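Local coordinates for omega transaminase (Pseudomonas sp., PDB 5LHA), which probably catalyses the transfer of amino groups from amines to keto acids or other carbonyl acceptors, using a pyridoxal phosphate cofactor, at residues Leu106-Val118 with Met276-Leu289. Residues are numbered along the deposited sequence; the frame is centred on the assembly and turned at random.
Sequences LTGMFAQERMARV and MLGSRGWGVAPDIL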
loop_
_atom_site.group_PDB
_atom_site.type_symbol
_atom_site.label_atom_id
_atom_site.label_comp_id
_atom_site.label_asym_id
_atom_site.label_seq_id
_atom_site.Cartn_x
_atom_site.Cartn_y
_atom_site.Cartn_z
ATOM N N LEU A 106 36.619 5.215 4.612
ATOM C CA LEU A 106 35.734 4.597 3.630
ATOM C C LEU A 106 35.598 5.461 2.381
ATOM O O LEU A 106 35.720 4.970 1.251
ATOM C CB LEU A 106 34.372 4.333 4.270
ATOM C CG LEU A 106 34.369 3.201 5.303
ATOM C CD1 LEU A 106 33.068 3.157 6.088
ATOM C CD2 LEU A 106 34.624 1.871 4.605
ATOM N N THR A 107 35.351 6.757 2.565
ATOM C CA THR A 107 35.224 7.655 1.424
ATOM C C THR A 107 36.517 7.727 0.618
ATOM O O THR A 107 36.480 7.958 -0.597
ATOM C CB THR A 107 34.818 9.042 1.909
ATOM O OG1 THR A 107 35.695 9.449 2.966
ATOM C CG2 THR A 107 33.406 9.008 2.445
ATOM N N GLY A 108 37.665 7.552 1.277
ATOM C CA GLY A 108 38.930 7.522 0.556
ATOM C C GLY A 108 39.101 6.273 -0.288
ATOM O O GLY A 108 39.602 6.340 -1.414
ATOM N N MET A 109 38.718 5.111 0.258
ATOM C CA MET A 109 38.829 3.851 -0.477
ATOM C C MET A 109 37.971 3.840 -1.728
ATOM O O MET A 109 38.323 3.188 -2.719
ATOM C CB MET A 109 38.382 2.681 0.397
ATOM C CG MET A 109 39.288 2.308 1.528
ATOM S SD MET A 109 38.549 0.874 2.314
ATOM C CE MET A 109 39.024 -0.418 1.173
ATOM N N PHE A 110 36.834 4.522 -1.695
ATOM C CA PHE A 110 35.874 4.505 -2.790
ATOM C C PHE A 110 35.745 5.877 -3.442
ATOM O O PHE A 110 34.661 6.294 -3.842
ATOM C CB PHE A 110 34.521 3.997 -2.303
ATOM C CG PHE A 110 34.601 2.678 -1.590
ATOM C CD1 PHE A 110 35.144 1.570 -2.220
ATOM C CD2 PHE A 110 34.136 2.542 -0.292
ATOM C CE1 PHE A 110 35.223 0.356 -1.565
ATOM C CE2 PHE A 110 34.205 1.328 0.361
ATOM C CZ PHE A 110 34.749 0.236 -0.275
ATOM N N ALA A 111 36.863 6.598 -3.539
ATOM C CA ALA A 111 36.854 7.842 -4.297
ATOM C C ALA A 111 36.575 7.565 -5.765
ATOM O O ALA A 111 35.903 8.353 -6.438
ATOM C CB ALA A 111 38.181 8.573 -4.128
ATOM N N GLN A 112 37.067 6.432 -6.272
ATOM C CA GLN A 112 36.771 6.020 -7.641
ATOM C C GLN A 112 35.278 6.035 -7.924
ATOM O O GLN A 112 34.862 6.274 -9.063
ATOM C CB GLN A 112 37.348 4.625 -7.894
ATOM C CG GLN A 112 37.103 4.089 -9.292
ATOM C CD GLN A 112 37.748 2.733 -9.532
ATOM O OE1 GLN A 112 37.327 1.987 -10.418
ATOM N NE2 GLN A 112 38.782 2.414 -8.754
ATOM N N GLU A 113 34.453 5.798 -6.908
ATOM C CA GLU A 113 33.008 5.862 -7.049
ATOM C C GLU A 113 32.430 7.181 -6.545
ATOM O O GLU A 113 31.210 7.295 -6.404
ATOM C CB GLU A 113 32.358 4.677 -6.334
ATOM C CG GLU A 113 32.670 3.322 -6.974
ATOM C CD GLU A 113 34.115 2.899 -6.802
ATOM O OE1 GLU A 113 34.714 3.238 -5.760
ATOM O OE2 GLU A 113 34.656 2.248 -7.722
ATOM N N ARG A 114 33.284 8.178 -6.289
ATOM C CA ARG A 114 32.872 9.521 -5.865
ATOM C C ARG A 114 31.957 9.479 -4.640
ATOM O O ARG A 114 31.107 10.352 -4.451
ATOM C CB ARG A 114 32.214 10.293 -7.018
ATOM C CG ARG A 114 32.227 11.824 -6.853
ATOM C CD ARG A 114 31.586 12.590 -8.027
ATOM N NE ARG A 114 30.582 11.805 -8.755
ATOM C CZ ARG A 114 29.337 11.562 -8.336
ATOM N NH1 ARG A 114 28.908 12.035 -7.177
ATOM N NH2 ARG A 114 28.514 10.833 -9.081
ATOM N N MET A 115 32.123 8.463 -3.792
ATOM C CA MET A 115 31.383 8.406 -2.539
ATOM C C MET A 115 31.795 9.560 -1.635
ATOM O O MET A 115 32.984 9.852 -1.479
ATOM C CB MET A 115 31.635 7.076 -1.830
ATOM C CG MET A 115 31.014 5.857 -2.498
ATOM S SD MET A 115 29.224 5.979 -2.704
ATOM C CE MET A 115 29.003 5.109 -4.251
ATOM N N ALA A 116 30.812 10.202 -1.015
ATOM C CA ALA A 116 31.062 11.418 -0.251
ATOM C C ALA A 116 30.636 11.335 1.207
ATOM O O ALA A 116 31.294 11.935 2.061
ATOM C CB ALA A 116 30.361 12.614 -0.908
ATOM N N ARG A 117 29.563 10.605 1.517
ATOM C CA ARG A 117 29.009 10.541 2.861
ATOM C C ARG A 117 28.707 9.095 3.236
ATOM O O ARG A 117 28.332 8.279 2.388
ATOM C CB ARG A 117 27.727 11.379 2.971
ATOM C CG ARG A 117 27.926 12.866 2.748
ATOM C CD ARG A 117 28.553 13.525 3.963
ATOM N NE ARG A 117 28.657 14.976 3.815
ATOM C CZ ARG A 117 29.688 15.601 3.251
ATOM N NH1 ARG A 117 30.718 14.912 2.783
ATOM N NH2 ARG A 117 29.697 16.921 3.164
ATOM N N VAL A 118 28.871 8.792 4.526
ATOM C CA VAL A 118 28.575 7.480 5.091
ATOM C C VAL A 118 27.474 7.638 6.130
ATOM O O VAL A 118 27.513 8.568 6.944
ATOM C CB VAL A 118 29.810 6.831 5.744
ATOM C CG1 VAL A 118 29.519 5.371 6.069
ATOM C CG2 VAL A 118 31.049 6.970 4.869
ATOM N N MET A 276 37.898 -4.997 -4.725
ATOM C CA MET A 276 37.463 -4.337 -3.493
ATOM C C MET A 276 35.965 -4.047 -3.506
ATOM O O MET A 276 35.333 -3.980 -2.445
ATOM C CB MET A 276 38.256 -3.051 -3.271
ATOM C CG MET A 276 38.159 -2.495 -1.853
ATOM S SD MET A 276 38.944 -3.548 -0.606
ATOM C CE MET A 276 40.675 -3.171 -0.860
ATOM N N LEU A 277 35.390 -3.853 -4.685
ATOM C CA LEU A 277 33.951 -3.820 -4.879
ATOM C C LEU A 277 33.589 -4.712 -6.052
ATOM O O LEU A 277 34.361 -4.840 -7.008
ATOM C CB LEU A 277 33.430 -2.409 -5.143
ATOM C CG LEU A 277 33.483 -1.388 -4.021
ATOM C CD1 LEU A 277 33.005 -0.044 -4.546
ATOM C CD2 LEU A 277 32.629 -1.866 -2.855
ATOM N N GLY A 278 32.439 -5.376 -5.939
ATOM C CA GLY A 278 31.897 -6.090 -7.080
ATOM C C GLY A 278 31.537 -5.162 -8.226
ATOM O O GLY A 278 31.721 -5.508 -9.396
ATOM N N SER A 279 30.989 -3.983 -7.906
ATOM C CA SER A 279 30.632 -3.007 -8.935
ATOM C C SER A 279 31.868 -2.473 -9.643
ATOM O O SER A 279 31.887 -2.339 -10.871
ATOM C CB SER A 279 29.859 -1.852 -8.311
ATOM O OG SER A 279 30.638 -1.264 -7.290
ATOM N N ARG A 280 32.903 -2.137 -8.873
ATOM C CA ARG A 280 34.179 -1.754 -9.463
ATOM C C ARG A 280 34.752 -2.865 -10.336
ATOM O O ARG A 280 35.328 -2.596 -11.398
ATOM C CB ARG A 280 35.165 -1.382 -8.353
ATOM C CG ARG A 280 36.498 -0.861 -8.862
ATOM C CD ARG A 280 37.475 -0.621 -7.729
ATOM N NE ARG A 280 36.992 0.439 -6.849
ATOM C CZ ARG A 280 37.578 0.819 -5.719
ATOM N NH1 ARG A 280 38.705 0.240 -5.307
ATOM N NH2 ARG A 280 37.034 1.795 -5.002
ATOM N N GLY A 281 34.595 -4.122 -9.912
ATOM C CA GLY A 281 35.146 -5.225 -10.684
ATOM C C GLY A 281 34.523 -5.353 -12.057
ATOM O O GLY A 281 35.154 -5.867 -12.984
ATOM N N TRP A 282 33.281 -4.894 -12.203
ATOM C CA TRP A 282 32.584 -4.793 -13.482
ATOM C C TRP A 282 32.816 -3.462 -14.182
ATOM O O TRP A 282 32.221 -3.229 -15.240
ATOM C CB TRP A 282 31.082 -5.001 -13.276
ATOM C CG TRP A 282 30.723 -6.352 -12.718
ATOM C CD1 TRP A 282 29.986 -6.601 -11.595
ATOM C CD2 TRP A 282 31.052 -7.634 -13.274
ATOM N NE1 TRP A 282 29.855 -7.958 -11.403
ATOM C CE2 TRP A 282 30.499 -8.613 -12.421
ATOM C CE3 TRP A 282 31.761 -8.051 -14.406
ATOM C CZ2 TRP A 282 30.633 -9.980 -12.668
ATOM C CZ3 TRP A 282 31.897 -9.408 -14.647
ATOM C CH2 TRP A 282 31.334 -10.354 -13.785
ATOM N N GLY A 283 33.628 -2.577 -13.602
ATOM C CA GLY A 283 33.917 -1.285 -14.199
ATOM C C GLY A 283 32.828 -0.255 -14.043
ATOM O O GLY A 283 32.696 0.629 -14.894
ATOM N N VAL A 284 32.082 -0.302 -12.943
ATOM C CA VAL A 284 30.873 0.494 -12.769
ATOM C C VAL A 284 30.925 1.234 -11.441
ATOM O O VAL A 284 31.360 0.679 -10.425
ATOM C CB VAL A 284 29.615 -0.398 -12.850
ATOM C CG1 VAL A 284 28.412 0.299 -12.249
ATOM C CG2 VAL A 284 29.339 -0.767 -14.296
ATOM N N ALA A 285 30.532 2.509 -11.471
ATOM C CA ALA A 285 30.351 3.319 -10.278
ATOM C C ALA A 285 28.863 3.443 -9.980
ATOM O O ALA A 285 28.150 4.149 -10.712
ATOM C CB ALA A 285 30.974 4.699 -10.458
ATOM N N PRO A 286 28.344 2.775 -8.961
ATOM C CA PRO A 286 26.945 2.972 -8.575
ATOM C C PRO A 286 26.777 4.277 -7.804
ATOM O O PRO A 286 27.737 4.961 -7.470
ATOM C CB PRO A 286 26.650 1.758 -7.693
ATOM C CG PRO A 286 27.977 1.410 -7.106
ATOM C CD PRO A 286 29.011 1.746 -8.148
ATOM N N ASP A 287 25.519 4.629 -7.544
ATOM C CA ASP A 287 25.240 5.838 -6.781
ATOM C C ASP A 287 25.358 5.605 -5.278
ATOM O O ASP A 287 25.740 6.526 -4.547
ATOM C CB ASP A 287 23.838 6.375 -7.118
ATOM C CG ASP A 287 23.709 6.832 -8.567
ATOM O OD1 ASP A 287 24.183 7.943 -8.884
ATOM O OD2 ASP A 287 23.132 6.092 -9.386
ATOM N N ILE A 288 25.031 4.399 -4.802
ATOM C CA ILE A 288 25.017 4.056 -3.380
ATOM C C ILE A 288 25.681 2.697 -3.182
ATOM O O ILE A 288 25.508 1.790 -4.004
ATOM C CB ILE A 288 23.575 4.033 -2.819
ATOM C CG1 ILE A 288 22.911 5.402 -2.983
ATOM C CG2 ILE A 288 23.573 3.603 -1.349
ATOM C CD1 ILE A 288 21.450 5.409 -2.628
ATOM N N LEU A 289 26.459 2.565 -2.101
ATOM C CA LEU A 289 27.048 1.295 -1.674
ATOM C C LEU A 289 26.446 0.865 -0.346
ATOM O O LEU A 289 26.328 1.684 0.570
ATOM C CB LEU A 289 28.563 1.399 -1.505
ATOM C CG LEU A 289 29.369 1.756 -2.744
ATOM C CD1 LEU A 289 30.844 1.878 -2.366
ATOM C CD2 LEU A 289 29.148 0.704 -3.825
HETATM O O HOH W 1 33.632 1.408 -10.089
#
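Glu113 and Ala285 bring the two backbones closest, with CA atoms 4.9 Å apart, while Phe110 and Leu277 lie across from each other with CA atoms 8.8 Å apart. Arg280 grips the Glu113 carboxylate side-on, NE to OE2 and NH2 to OE1, the second bond at 2.8 Å and nearly straight (172°). Both oxygens are met on their syn sides, and the two flat groups are turned only 18° from each other. The glutamate chain bends at chi2 (70°), which turns its carboxylate to the arginine. Arg280 NH2 also donates to Met109 O, 3.0 Å away, at the end of helix 97-109. Gln112 NE2 sits over the rim of one guanidinium face; NE2 and Arg280 NE are both donors and make no hydrogen bond.

The contact belongs to the large domain of the fold type I transaminases. It joins the turn into strand 115-121, outermost of its sheet within this chain, to the short helix 278-281 and the loop from it into strand 288-291; strand 303-308 runs between the two strands. Val118 makes backbone hydrogen bonds to the second subunit. An alanine in place of Arg280 would probably leave the Glu113 carboxylate without its charge partner and Met109 O without this donor.

Beside the salt bridge the packing is mostly apolar. Leu289 CD1 makes a CH-pi contact over one face of the Phe110 ring, 4.1 Å from its centroid. Leu277 CG reaches Phe110 CE1 at 3.5 Å. Met115 CE lies against Leu289 CG (3.7 Å) and the carbonyl oxygens of Pro286 and Asp287. Met109 CE touches Met276 SD at 3.6 Å.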